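Local coordinates for putative uncharacterized protein Smu.1393c (Streptococcus mutans, PDB 4L9A) that probably acts as a carboxylesterase, hydrolysing ester bonds in the manner of the alpha/beta hydrolase family, at residues F52-D64 with H185-Y198. Numbering follows the deposited sequence.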
ATOM      1  N   PHE A  52      -5.519   9.589  -2.121  1.00 26.52           N
ATOM      2  CA  PHE A  52      -5.636  10.562  -1.044  1.00 26.79           C
ATOM      3  C   PHE A  52      -6.201   9.934   0.215  1.00 27.72           C
ATOM      4  O   PHE A  52      -6.282  10.593   1.242  1.00 24.12           O
ATOM      5  CB  PHE A  52      -6.553  11.728  -1.447  1.00 22.55           C
ATOM      6  CG  PHE A  52      -6.027  12.566  -2.573  1.00 34.20           C
ATOM      7  CD1 PHE A  52      -4.697  12.489  -2.955  1.00 29.62           C
ATOM      8  CD2 PHE A  52      -6.872  13.443  -3.245  1.00 35.29           C
ATOM      9  CE1 PHE A  52      -4.220  13.257  -4.000  1.00 36.54           C
ATOM     10  CE2 PHE A  52      -6.401  14.222  -4.284  1.00 38.41           C
ATOM     11  CZ  PHE A  52      -5.075  14.129  -4.668  1.00 36.82           C
ATOM     12  N   PHE A  53      -6.620   8.675   0.143  1.00 25.96           N
ATOM     13  CA  PHE A  53      -7.184   8.032   1.326  1.00 27.68           C
ATOM     14  C   PHE A  53      -6.136   7.866   2.434  1.00 23.47           C
ATOM     15  O   PHE A  53      -4.975   7.591   2.162  1.00 22.54           O
ATOM     16  CB  PHE A  53      -7.752   6.657   0.987  1.00 26.50           C
ATOM     17  CG  PHE A  53      -8.734   6.660  -0.151  1.00 29.08           C
ATOM     18  CD1 PHE A  53      -9.913   7.376  -0.065  1.00 24.52           C
ATOM     19  CD2 PHE A  53      -8.477   5.926  -1.300  1.00 29.93           C
ATOM     20  CE1 PHE A  53     -10.821   7.366  -1.108  1.00 26.78           C
ATOM     21  CE2 PHE A  53      -9.387   5.911  -2.360  1.00 30.25           C
ATOM     22  CZ  PHE A  53     -10.554   6.627  -2.263  1.00 25.44           C
ATOM     23  N   SER A  54      -6.559   8.001   3.684  1.00 20.87           N
ATOM     24  CA  SER A  54      -5.663   7.702   4.804  1.00 20.51           C
ATOM     25  C   SER A  54      -5.561   6.189   4.912  1.00 23.27           C
ATOM     26  O   SER A  54      -6.512   5.476   4.594  1.00 25.25           O
ATOM     27  CB  SER A  54      -6.188   8.307   6.119  1.00 18.73           C
ATOM     28  OG  SER A  54      -5.215   8.190   7.146  1.00 21.50           O
ATOM     29  N   THR A  55      -4.416   5.693   5.368  1.00 24.83           N
ATOM     30  CA  THR A  55      -4.090   4.275   5.180  1.00 25.59           C
ATOM     31  C   THR A  55      -4.916   3.351   6.066  1.00 27.33           C
ATOM     32  O   THR A  55      -5.402   2.315   5.605  1.00 22.40           O
ATOM     33  CB  THR A  55      -2.586   4.027   5.347  1.00 23.18           C
ATOM     34  OG1 THR A  55      -1.896   4.712   4.297  1.00 19.57           O
ATOM     35  CG2 THR A  55      -2.252   2.527   5.279  1.00 20.14           C
ATOM     36  N   ALA A  56      -5.113   3.729   7.326  1.00 25.72           N
ATOM     37  CA  ALA A  56      -5.936   2.914   8.206  1.00 28.22           C
ATOM     38  C   ALA A  56      -7.371   2.772   7.670  1.00 28.08           C
ATOM     39  O   ALA A  56      -7.965   1.692   7.754  1.00 26.86           O
ATOM     40  CB  ALA A  56      -5.943   3.490   9.627  1.00 28.60           C
ATOM     41  N   ASP A  57      -7.920   3.866   7.141  1.00 26.61           N
ATOM     42  CA  ASP A  57      -9.255   3.857   6.542  1.00 26.45           C
ATOM     43  C   ASP A  57      -9.245   2.953   5.308  1.00 27.59           C
ATOM     44  O   ASP A  57     -10.154   2.135   5.086  1.00 25.71           O
ATOM     45  CB  ASP A  57      -9.640   5.267   6.079  1.00 30.79           C
ATOM     46  CG  ASP A  57      -9.800   6.257   7.230  1.00 31.71           C
ATOM     47  OD1 ASP A  57     -10.093   5.813   8.352  1.00 24.57           O
ATOM     48  OD2 ASP A  57      -9.646   7.484   7.004  1.00 27.62           O
ATOM     49  N   ASN A  58      -8.214   3.144   4.492  1.00 24.09           N
ATOM     50  CA  ASN A  58      -8.042   2.420   3.236  1.00 17.91           C
ATOM     51  C   ASN A  58      -8.062   0.903   3.470  1.00 26.25           C
ATOM     52  O   ASN A  58      -8.688   0.158   2.718  1.00 25.76           O
ATOM     53  CB  ASN A  58      -6.712   2.871   2.593  1.00 17.80           C
ATOM     54  CG  ASN A  58      -6.538   2.388   1.147  1.00 23.15           C
ATOM     55  OD1 ASN A  58      -7.500   2.035   0.474  1.00 20.61           O
ATOM     56  ND2 ASN A  58      -5.293   2.390   0.670  1.00 23.69           N
ATOM     57  N   PHE A  59      -7.414   0.465   4.549  1.00 25.00           N
ATOM     58  CA  PHE A  59      -7.246  -0.954   4.842  1.00 22.93           C
ATOM     59  C   PHE A  59      -8.166  -1.465   5.953  1.00 28.02           C
ATOM     60  O   PHE A  59      -7.917  -2.522   6.531  1.00 31.99           O
ATOM     61  CB  PHE A  59      -5.784  -1.235   5.202  1.00 22.33           C
ATOM     62  CG  PHE A  59      -4.863  -1.271   4.010  1.00 23.02           C
ATOM     63  CD1 PHE A  59      -4.737  -2.435   3.253  1.00 24.22           C
ATOM     64  CD2 PHE A  59      -4.116  -0.158   3.656  1.00 24.71           C
ATOM     65  CE1 PHE A  59      -3.890  -2.476   2.140  1.00 20.63           C
ATOM     66  CE2 PHE A  59      -3.261  -0.190   2.546  1.00 26.45           C
ATOM     67  CZ  PHE A  59      -3.152  -1.348   1.791  1.00 24.41           C
ATOM     68  N   ALA A  60      -9.234  -0.727   6.237  1.00 25.69           N
ATOM     69  CA  ALA A  60     -10.112  -1.054   7.363  1.00 31.35           C
ATOM     70  C   ALA A  60     -10.628  -2.493   7.349  1.00 33.40           C
ATOM     71  O   ALA A  60     -10.678  -3.160   8.391  1.00 31.84           O
ATOM     72  CB  ALA A  60     -11.284  -0.064   7.433  1.00 31.40           C
ATOM     73  N   ASN A  61     -11.013  -2.968   6.168  1.00 31.36           N
ATOM     74  CA  ASN A  61     -11.548  -4.319   6.019  1.00 35.70           C
ATOM     75  C   ASN A  61     -10.533  -5.434   6.297  1.00 35.57           C
ATOM     76  O   ASN A  61     -10.917  -6.574   6.561  1.00 39.40           O
ATOM     77  CB  ASN A  61     -12.168  -4.506   4.628  1.00 29.30           C
ATOM     78  CG  ASN A  61     -13.464  -3.728   4.451  1.00 38.66           C
ATOM     79  OD1 ASN A  61     -14.091  -3.303   5.430  1.00 35.97           O
ATOM     80  ND2 ASN A  61     -13.881  -3.547   3.199  1.00 34.69           N
ATOM     81  N   ILE A  62      -9.243  -5.121   6.223  1.00 24.59           N
ATOM     82  CA  ILE A  62      -8.230  -6.093   6.644  1.00 25.63           C
ATOM     83  C   ILE A  62      -7.903  -5.927   8.138  1.00 27.16           C
ATOM     84  O   ILE A  62      -7.886  -6.898   8.910  1.00 28.01           O
ATOM     85  CB  ILE A  62      -6.946  -5.992   5.796  1.00 26.62           C
ATOM     86  CG1 ILE A  62      -7.242  -6.406   4.341  1.00 25.10           C
ATOM     87  CG2 ILE A  62      -5.863  -6.888   6.394  1.00 28.69           C
ATOM     88  CD1 ILE A  62      -6.071  -6.201   3.368  1.00 26.24           C
ATOM     89  N   ILE A  63      -7.659  -4.684   8.536  1.00 31.02           N
ATOM     90  CA  ILE A  63      -7.332  -4.363   9.930  1.00 32.45           C
ATOM     91  C   ILE A  63      -8.379  -4.910  10.885  1.00 33.83           C
ATOM     92  O   ILE A  63      -8.047  -5.614  11.838  1.00 37.84           O
ATOM     93  CB  ILE A  63      -7.128  -2.838  10.118  1.00 24.13           C
ATOM     94  CG1 ILE A  63      -5.854  -2.408   9.386  1.00 25.21           C
ATOM     95  CG2 ILE A  63      -6.992  -2.472  11.613  1.00 27.57           C
ATOM     96  CD1 ILE A  63      -5.784  -0.926   9.058  1.00 24.40           C
ATOM     97  N   ASP A  64      -9.645  -4.613  10.620  1.00 29.75           N
ATOM     98  CA  ASP A  64     -10.718  -5.081  11.493  1.00 34.20           C
ATOM     99  C   ASP A  64     -10.743  -6.593  11.666  1.00 40.35           C
ATOM    100  O   ASP A  64     -11.259  -7.087  12.663  1.00 40.84           O
ATOM    101  CB  ASP A  64     -12.080  -4.616  10.987  1.00 41.57           C
ATOM    102  CG  ASP A  64     -12.264  -3.122  11.117  1.00 47.45           C
ATOM    103  OD1 ASP A  64     -11.454  -2.490  11.829  1.00 43.96           O
ATOM    104  OD2 ASP A  64     -13.210  -2.584  10.503  1.00 47.68           O
ATOM    105  N   HIS A 185     -18.231  -1.767  -0.777  1.00 32.12           N
ATOM    106  CA  HIS A 185     -17.379  -2.650   0.011  1.00 38.60           C
ATOM    107  C   HIS A 185     -17.142  -2.223   1.458  1.00 33.35           C
ATOM    108  O   HIS A 185     -16.494  -2.944   2.215  1.00 34.33           O
ATOM    109  CB  HIS A 185     -16.050  -2.887  -0.714  1.00 36.32           C
ATOM    110  CG  HIS A 185     -16.217  -3.544  -2.048  1.00 37.23           C
ATOM    111  ND1 HIS A 185     -16.847  -4.759  -2.196  1.00 37.20           N
ATOM    112  CD2 HIS A 185     -15.855  -3.153  -3.294  1.00 39.11           C
ATOM    113  CE1 HIS A 185     -16.863  -5.096  -3.475  1.00 40.73           C
ATOM    114  NE2 HIS A 185     -16.265  -4.138  -4.163  1.00 45.96           N
ATOM    115  N   PHE A 186     -17.650  -1.057   1.840  1.00 29.69           N
ATOM    116  CA  PHE A 186     -17.488  -0.598   3.218  1.00 32.44           C
ATOM    117  C   PHE A 186     -18.857  -0.362   3.851  1.00 35.39           C
ATOM    118  O   PHE A 186     -19.833  -0.123   3.146  1.00 35.09           O
ATOM    119  CB  PHE A 186     -16.690   0.709   3.287  1.00 30.50           C
ATOM    120  CG  PHE A 186     -15.217   0.556   3.042  1.00 28.20           C
ATOM    121  CD1 PHE A 186     -14.359   0.180   4.068  1.00 32.09           C
ATOM    122  CD2 PHE A 186     -14.676   0.830   1.793  1.00 33.06           C
ATOM    123  CE1 PHE A 186     -12.987   0.057   3.842  1.00 30.56           C
ATOM    124  CE2 PHE A 186     -13.314   0.709   1.561  1.00 29.20           C
ATOM    125  CZ  PHE A 186     -12.468   0.327   2.588  1.00 29.47           C
ATOM    126  N   SER A 187     -18.920  -0.425   5.180  1.00 32.86           N
ATOM    127  CA  SER A 187     -20.116  -0.005   5.901  1.00 35.35           C
ATOM    128  C   SER A 187     -20.298   1.488   5.642  1.00 33.51           C
ATOM    129  O   SER A 187     -19.339   2.184   5.291  1.00 34.94           O
ATOM    130  CB  SER A 187     -19.938  -0.245   7.401  1.00 37.60           C
ATOM    131  OG  SER A 187     -18.840   0.513   7.887  1.00 35.67           O
ATOM    132  N   SER A 188     -21.517   1.986   5.812  1.00 35.77           N
ATOM    133  CA  SER A 188     -21.773   3.399   5.597  1.00 37.94           C
ATOM    134  C   SER A 188     -20.816   4.235   6.450  1.00 38.09           C
ATOM    135  O   SER A 188     -20.326   5.282   6.014  1.00 40.77           O
ATOM    136  CB  SER A 188     -23.228   3.734   5.931  1.00 46.85           C
ATOM    137  OG  SER A 188     -23.584   3.200   7.195  1.00 52.96           O
ATOM    138  N   GLN A 189     -20.521   3.753   7.653  1.00 37.73           N
ATOM    139  CA  GLN A 189     -19.654   4.494   8.564  1.00 40.17           C
ATOM    140  C   GLN A 189     -18.210   4.546   8.089  1.00 38.91           C
ATOM    141  O   GLN A 189     -17.573   5.598   8.136  1.00 30.46           O
ATOM    142  CB  GLN A 189     -19.708   3.906   9.972  1.00 43.12           C
ATOM    143  CG  GLN A 189     -18.770   4.608  10.966  1.00 37.86           C
ATOM    144  CD  GLN A 189     -19.168   4.352  12.409  1.00 40.68           C
ATOM    145  OE1 GLN A 189     -20.232   3.794  12.683  1.00 43.59           O
ATOM    146  NE2 GLN A 189     -18.321   4.773  13.342  1.00 42.82           N
ATOM    147  N   GLN A 190     -17.681   3.405   7.655  1.00 29.70           N
ATOM    148  CA  GLN A 190     -16.298   3.346   7.205  1.00 29.75           C
ATOM    149  C   GLN A 190     -16.156   3.973   5.827  1.00 29.95           C
ATOM    150  O   GLN A 190     -15.108   4.512   5.480  1.00 32.53           O
ATOM    151  CB  GLN A 190     -15.754   1.911   7.283  1.00 33.77           C
ATOM    152  CG  GLN A 190     -15.680   1.437   8.745  1.00 43.85           C
ATOM    153  CD  GLN A 190     -14.965   0.115   8.953  1.00 47.34           C
ATOM    154  OE1 GLN A 190     -15.219  -0.871   8.246  1.00 45.89           O
ATOM    155  NE2 GLN A 190     -14.066   0.083   9.950  1.00 37.73           N
ATOM    156  N   PHE A 191     -17.234   3.935   5.060  1.00 32.10           N
ATOM    157  CA  PHE A 191     -17.312   4.697   3.821  1.00 33.47           C
ATOM    158  C   PHE A 191     -17.153   6.199   4.081  1.00 29.62           C
ATOM    159  O   PHE A 191     -16.267   6.839   3.524  1.00 32.63           O
ATOM    160  CB  PHE A 191     -18.640   4.415   3.137  1.00 32.93           C
ATOM    161  CG  PHE A 191     -18.912   5.278   1.936  1.00 40.63           C
ATOM    162  CD1 PHE A 191     -19.808   6.331   2.016  1.00 40.35           C
ATOM    163  CD2 PHE A 191     -18.301   5.018   0.719  1.00 38.50           C
ATOM    164  CE1 PHE A 191     -20.077   7.122   0.907  1.00 46.59           C
ATOM    165  CE2 PHE A 191     -18.565   5.803  -0.391  1.00 36.74           C
ATOM    166  CZ  PHE A 191     -19.456   6.853  -0.299  1.00 41.81           C
ATOM    167  N   LYS A 192     -18.013   6.767   4.923  1.00 31.04           N
ATOM    168  CA  LYS A 192     -17.928   8.202   5.190  1.00 31.82           C
ATOM    169  C   LYS A 192     -16.571   8.580   5.785  1.00 30.39           C
ATOM    170  O   LYS A 192     -16.016   9.629   5.469  1.00 30.66           O
ATOM    171  CB  LYS A 192     -19.085   8.681   6.072  1.00 33.78           C
ATOM    172  CG  LYS A 192     -20.401   8.861   5.319  1.00 37.89           C
ATOM    173  CD  LYS A 192     -21.490   9.467   6.211  1.00 47.95           C
ATOM    174  CE  LYS A 192     -22.853   9.500   5.522  1.00 43.28           C
ATOM    175  NZ  LYS A 192     -22.942  10.555   4.481  1.00 49.99           N
ATOM    176  N   GLN A 193     -16.025   7.715   6.633  1.00 36.18           N
ATOM    177  CA  GLN A 193     -14.734   7.993   7.249  1.00 32.02           C
ATOM    178  C   GLN A 193     -13.649   7.979   6.159  1.00 32.28           C
ATOM    179  O   GLN A 193     -12.854   8.909   6.047  1.00 29.63           O
ATOM    180  CB  GLN A 193     -14.438   6.990   8.376  1.00 36.21           C
ATOM    181  CG  GLN A 193     -13.291   7.408   9.304  1.00 40.99           C
ATOM    182  CD  GLN A 193     -13.578   8.713  10.061  1.00 46.39           C
ATOM    183  OE1 GLN A 193     -14.690   8.932  10.540  1.00 45.96           O
ATOM    184  NE2 GLN A 193     -12.571   9.581  10.161  1.00 41.95           N
ATOM    185  N   LEU A 194     -13.644   6.940   5.330  1.00 26.79           N
ATOM    186  CA  LEU A 194     -12.731   6.889   4.189  1.00 25.87           C
ATOM    187  C   LEU A 194     -12.761   8.210   3.415  1.00 25.04           C
ATOM    188  O   LEU A 194     -11.718   8.771   3.091  1.00 25.75           O
ATOM    189  CB  LEU A 194     -13.107   5.743   3.247  1.00 27.21           C
ATOM    190  CG  LEU A 194     -12.189   5.506   2.040  1.00 29.94           C
ATOM    191  CD1 LEU A 194     -10.834   4.980   2.491  1.00 26.07           C
ATOM    192  CD2 LEU A 194     -12.843   4.517   1.053  1.00 23.38           C
ATOM    193  N   TRP A 195     -13.954   8.714   3.120  1.00 24.13           N
ATOM    194  CA  TRP A 195     -14.036   9.920   2.303  1.00 30.02           C
ATOM    195  C   TRP A 195     -13.729  11.208   3.080  1.00 29.56           C
ATOM    196  O   TRP A 195     -13.325  12.208   2.485  1.00 30.19           O
ATOM    197  CB  TRP A 195     -15.354   9.983   1.510  1.00 33.93           C
ATOM    198  CG  TRP A 195     -15.315   8.976   0.384  1.00 30.56           C
ATOM    199  CD1 TRP A 195     -15.861   7.732   0.381  1.00 30.43           C
ATOM    200  CD2 TRP A 195     -14.602   9.108  -0.853  1.00 29.34           C
ATOM    201  NE1 TRP A 195     -15.559   7.087  -0.803  1.00 30.80           N
ATOM    202  CE2 TRP A 195     -14.793   7.918  -1.577  1.00 28.26           C
ATOM    203  CE3 TRP A 195     -13.840  10.134  -1.431  1.00 28.25           C
ATOM    204  CZ2 TRP A 195     -14.241   7.714  -2.846  1.00 32.60           C
ATOM    205  CZ3 TRP A 195     -13.296   9.935  -2.687  1.00 33.46           C
ATOM    206  CH2 TRP A 195     -13.503   8.735  -3.384  1.00 28.51           C
ATOM    207  N   ARG A 196     -13.895  11.179   4.399  1.00 25.30           N
ATOM    208  CA  ARG A 196     -13.473  12.321   5.211  1.00 32.70           C
ATOM    209  C   ARG A 196     -11.967  12.539   5.066  1.00 30.90           C
ATOM    210  O   ARG A 196     -11.508  13.666   4.968  1.00 28.69           O
ATOM    211  CB  ARG A 196     -13.851  12.147   6.682  1.00 35.52           C
ATOM    212  CG  ARG A 196     -15.313  12.373   6.968  1.00 40.87           C
ATOM    213  CD  ARG A 196     -15.614  12.328   8.462  1.00 36.29           C
ATOM    214  NE  ARG A 196     -17.059  12.378   8.691  1.00 43.07           N
ATOM    215  CZ  ARG A 196     -17.788  11.345   9.101  1.00 43.60           C
ATOM    216  NH1 ARG A 196     -17.206  10.171   9.351  1.00 37.68           N
ATOM    217  NH2 ARG A 196     -19.099  11.487   9.267  1.00 40.61           N
ATOM    218  N   GLY A 197     -11.199  11.455   5.031  1.00 26.74           N
ATOM    219  CA  GLY A 197      -9.761  11.567   4.838  1.00 24.54           C
ATOM    220  C   GLY A 197      -9.379  12.071   3.453  1.00 30.50           C
ATOM    221  O   GLY A 197      -8.523  12.950   3.302  1.00 23.97           O
ATOM    222  N   TYR A 198     -10.006  11.497   2.430  1.00 23.16           N
ATOM    223  CA  TYR A 198      -9.823  11.976   1.065  1.00 25.02           C
ATOM    224  C   TYR A 198     -10.069  13.478   0.979  1.00 25.12           C
ATOM    225  O   TYR A 198      -9.257  14.227   0.432  1.00 26.82           O
ATOM    226  CB  TYR A 198     -10.794  11.257   0.123  1.00 31.28           C
ATOM    227  CG  TYR A 198     -10.624  11.638  -1.329  1.00 31.07           C
ATOM    228  CD1 TYR A 198     -11.153  12.817  -1.821  1.00 32.65           C
ATOM    229  CD2 TYR A 198      -9.923  10.816  -2.202  1.00 31.79           C
ATOM    230  CE1 TYR A 198     -10.993  13.168  -3.144  1.00 30.53           C
ATOM    231  CE2 TYR A 198      -9.758  11.156  -3.522  1.00 30.64           C
ATOM    232  CZ  TYR A 198     -10.295  12.330  -3.990  1.00 31.06           C
ATOM    233  OH  TYR A 198     -10.139  12.677  -5.307  1.00 33.68           O
TER
HETATM  234  O   HOH W   1      -9.386   8.237   4.295  1.00 23.84           O
HETATM  235  O   HOH W   2     -10.791   9.621   8.033  1.00 26.77           O
HETATM  236  O   HOH W   3     -12.651   3.202   6.046  1.00 31.99           O
HETATM  237  O   HOH W   4     -16.547  -1.341   6.255  1.00 45.51           O
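With CG anti to its carbonyl carbon (chi1 -53°), Phe53 brings its ring against helix 188-206, where Leu194, turned the other way with CG anti to the backbone N (chi1 -176°), lays its isobutyl end over one face. CD1 of Phe53 comes 3.6 Å from CG of Leu194. The leading edge of the same ring meets the face of Trp195 in a T-shaped pair, planes 85° apart, which suits flat rings whose C-H rim is drawn to a pi cloud. Tyr198 completes the aromatic cluster: the CZ3 corner of Trp195 points at the centre of one face of its ring, and Phe52 CD2 lies over the opposite face, offset toward the rim.

Further along, the contact turns polar. Asp57 sets CB against Leu194 CD1 (3.8 Å), and an aspartate is short enough to leave room for two waters, from both of which OD2 accepts. One also donates to Leu194 O and accepts from Ser54 N; the other bonds Gln193 O and NE2. Asn61 ND2 donates to His185 O at 2.9 Å, from above the carbonyl plane, while its amide rests over one face of Phe186. The extended Gln190 reaches past Ala60, whose small methyl admits it, and NE2 gives an in-plane bond to the syn lone pair of Asp64 OD2 (2.9 Å).

Asn61 ND2 also donates to Trp272 O, and Asn58 bonds His271, both of helix 270-273. Helix 171-185 packs on 185-198 through Leu194 and Tyr198. The contact joins the short helices after strand 43-47 to the helical insertion between strands 134-141 and 235-239, probably the cap of this fold.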